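Local coordinates for multisubunit Na+/H+ antiporter, G subunit (Anoxybacillus flavithermus, PDB 6Z16), which probably takes part, as a small membrane subunit of a multisubunit antiporter complex, in the exchange of sodium ions for protons, at residues T49-M53 against I81-P86. Sequence-based numbering, arbitrary orientation.
Sequences TLGIM and IFMTSP
Two antiparallel helices, both predicted to span the membrane, pack here through Thr-49, Ile-52 and Met-53 on one side and Ile-81, Phe-82 and Ser-85 on the other, an example of hydroxyls accommodated in a buried helix-helix interface. Thr-49 OG1 and Ser-85 OG are modelled 2.5 Å apart, a doubtful value at this resolution, and probably form a hydrogen bond of uncertain length. Ser-85 OG also lies 3.2 Å from Ile-81 O, one turn earlier, and its single proton could serve either acceptor; Thr-49 OG1 in turn bonds to Ser-45 O on its own helix. The paired helices, 37-66 and 72-98, follow one another in a three-helix chain; the axes of these short segments come within 10.1 Å, their N-to-C directions 157° apart. Next to the hydroxyl pair, Ile-52 CG2 touches Ile-81 CG2 at 3.6 Å, the two side chains crossing nearly at right angles. Met-53, bent at its last torsion (chi3 -73°), brings CE to the edge of the Phe-82 ring, 3.6 Å from CD1. Its SD lies 3.6 Å from Phe-82 CB and 5.0 Å from the ring centroid, an oblique Met-aromatic contact, while Leu-68 of a neighbouring subunit also packs on Met-53.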
ATOM      1  N   THR G  49      35.886  -2.187   2.485  1.00 61.98           N
ATOM      2  CA  THR G  49      34.430  -2.119   2.568  1.00 60.02           C
ATOM      3  C   THR G  49      33.949  -0.678   2.721  1.00 61.66           C
ATOM      4  O   THR G  49      33.094  -0.207   1.950  1.00 61.95           O
ATOM      5  CB  THR G  49      33.948  -2.986   3.731  1.00 59.26           C
ATOM      6  OG1 THR G  49      34.358  -4.343   3.518  1.00 61.61           O
ATOM      7  CG2 THR G  49      32.452  -2.947   3.846  1.00 57.92           C
ATOM      8  N   LEU G  50      34.523   0.059   3.683  1.00 56.79           N
ATOM      9  CA  LEU G  50      34.097   1.448   3.843  1.00 53.47           C
ATOM     10  C   LEU G  50      34.552   2.325   2.676  1.00 51.91           C
ATOM     11  O   LEU G  50      33.821   3.245   2.283  1.00 61.78           O
ATOM     12  CB  LEU G  50      34.577   2.012   5.178  1.00 69.39           C
ATOM     13  CG  LEU G  50      34.173   3.460   5.489  1.00 71.31           C
ATOM     14  CD1 LEU G  50      32.664   3.619   5.457  1.00 57.71           C
ATOM     15  CD2 LEU G  50      34.715   3.916   6.819  1.00 68.51           C
ATOM     16  N   GLY G  51      35.699   2.014   2.061  1.00 42.33           N
ATOM     17  CA  GLY G  51      36.141   2.783   0.908  1.00 42.08           C
ATOM     18  C   GLY G  51      35.219   2.648  -0.289  1.00 60.86           C
ATOM     19  O   GLY G  51      34.853   3.648  -0.919  1.00 62.11           O
ATOM     20  N   ILE G  52      34.793   1.417  -0.593  1.00 69.12           N
ATOM     21  CA  ILE G  52      33.913   1.234  -1.741  1.00 75.68           C
ATOM     22  C   ILE G  52      32.520   1.793  -1.461  1.00 78.07           C
ATOM     23  O   ILE G  52      31.877   2.331  -2.374  1.00 77.64           O
ATOM     24  CB  ILE G  52      33.889  -0.246  -2.181  1.00 82.63           C
ATOM     25  CG1 ILE G  52      33.161  -0.405  -3.506  1.00 85.33           C
ATOM     26  CG2 ILE G  52      33.200  -1.120  -1.192  1.00 91.78           C
ATOM     27  CD1 ILE G  52      33.783   0.352  -4.579  1.00 95.22           C
ATOM     28  N   MET G  53      32.053   1.758  -0.200  1.00 70.55           N
ATOM     29  CA  MET G  53      30.757   2.374   0.061  1.00 56.52           C
ATOM     30  C   MET G  53      30.819   3.892  -0.024  1.00 55.40           C
ATOM     31  O   MET G  53      29.859   4.512  -0.486  1.00 62.95           O
ATOM     32  CB  MET G  53      30.207   1.935   1.407  1.00 54.96           C
ATOM     33  CG  MET G  53      29.736   0.508   1.393  1.00 64.65           C
ATOM     34  SD  MET G  53      28.877   0.096   2.909  1.00 83.21           S
ATOM     35  CE  MET G  53      30.265   0.023   4.008  1.00 88.34           C
ATOM     36  N   ILE G  81      27.279  -4.908  -0.531  1.00 67.40           N
ATOM     37  CA  ILE G  81      28.699  -4.979  -0.194  1.00 65.36           C
ATOM     38  C   ILE G  81      28.893  -4.931   1.314  1.00 63.01           C
ATOM     39  O   ILE G  81      29.701  -5.691   1.873  1.00 57.52           O
ATOM     40  CB  ILE G  81      29.483  -3.861  -0.908  1.00 63.92           C
ATOM     41  CG1 ILE G  81      29.441  -4.045  -2.424  1.00 69.31           C
ATOM     42  CG2 ILE G  81      30.915  -3.854  -0.467  1.00 65.40           C
ATOM     43  CD1 ILE G  81      30.042  -5.337  -2.905  1.00 75.86           C
ATOM     44  N   PHE G  82      28.113  -4.074   1.996  1.00 63.11           N
ATOM     45  CA  PHE G  82      28.111  -4.030   3.456  1.00 59.06           C
ATOM     46  C   PHE G  82      27.714  -5.369   4.061  1.00 60.98           C
ATOM     47  O   PHE G  82      28.271  -5.784   5.083  1.00 61.48           O
ATOM     48  CB  PHE G  82      27.152  -2.940   3.927  1.00 73.08           C
ATOM     49  CG  PHE G  82      27.115  -2.757   5.417  1.00 91.50           C
ATOM     50  CD1 PHE G  82      28.115  -2.058   6.066  1.00 88.04           C
ATOM     51  CD2 PHE G  82      26.070  -3.276   6.167  1.00 96.93           C
ATOM     52  CE1 PHE G  82      28.078  -1.878   7.433  1.00 83.69           C
ATOM     53  CE2 PHE G  82      26.030  -3.105   7.535  1.00 92.75           C
ATOM     54  CZ  PHE G  82      27.036  -2.403   8.168  1.00 86.88           C
ATOM     55  N   MET G  83      26.767  -6.067   3.437  1.00 67.98           N
ATOM     56  CA  MET G  83      26.351  -7.359   3.969  1.00 76.70           C
ATOM     57  C   MET G  83      27.381  -8.452   3.697  1.00 69.67           C
ATOM     58  O   MET G  83      27.530  -9.370   4.509  1.00 65.39           O
ATOM     59  CB  MET G  83      24.995  -7.738   3.370  1.00 99.32           C
ATOM     60  CG  MET G  83      24.328  -8.952   3.988  1.00111.52           C
ATOM     61  SD  MET G  83      23.923  -8.686   5.720  1.00148.83           S
ATOM     62  CE  MET G  83      22.600  -7.490   5.584  1.00152.56           C
ATOM     63  N   THR G  84      28.112  -8.367   2.583  1.00 75.20           N
ATOM     64  CA  THR G  84      28.822  -9.537   2.082  1.00 75.95           C
ATOM     65  C   THR G  84      30.341  -9.517   2.198  1.00 72.96           C
ATOM     66  O   THR G  84      30.943 -10.594   2.178  1.00 71.44           O
ATOM     67  CB  THR G  84      28.455  -9.781   0.614  1.00 63.49           C
ATOM     68  OG1 THR G  84      28.677  -8.585  -0.142  1.00 62.79           O
ATOM     69  CG2 THR G  84      27.012 -10.205   0.508  1.00 56.68           C
ATOM     70  N   SER G  85      30.990  -8.358   2.292  1.00 71.29           N
ATOM     71  CA  SER G  85      32.451  -8.464   2.378  1.00 68.56           C
ATOM     72  C   SER G  85      33.027  -8.912   3.739  1.00 67.22           C
ATOM     73  O   SER G  85      34.017  -9.667   3.731  1.00 67.70           O
ATOM     74  CB  SER G  85      33.105  -7.160   1.898  1.00 64.84           C
ATOM     75  OG  SER G  85      32.762  -6.030   2.663  1.00 68.84           O
ATOM     76  N   PRO G  86      32.487  -8.529   4.914  1.00 61.58           N
ATOM     77  CA  PRO G  86      33.048  -9.104   6.147  1.00 65.46           C
ATOM     78  C   PRO G  86      32.743 -10.577   6.344  1.00 67.30           C
ATOM     79  O   PRO G  86      33.549 -11.272   6.973  1.00 69.95           O
ATOM     80  CB  PRO G  86      32.417  -8.255   7.256  1.00 63.94           C
ATOM     81  CG  PRO G  86      32.051  -7.020   6.615  1.00 62.77           C
ATOM     82  CD  PRO G  86      31.590  -7.413   5.271  1.00 57.90           C
TER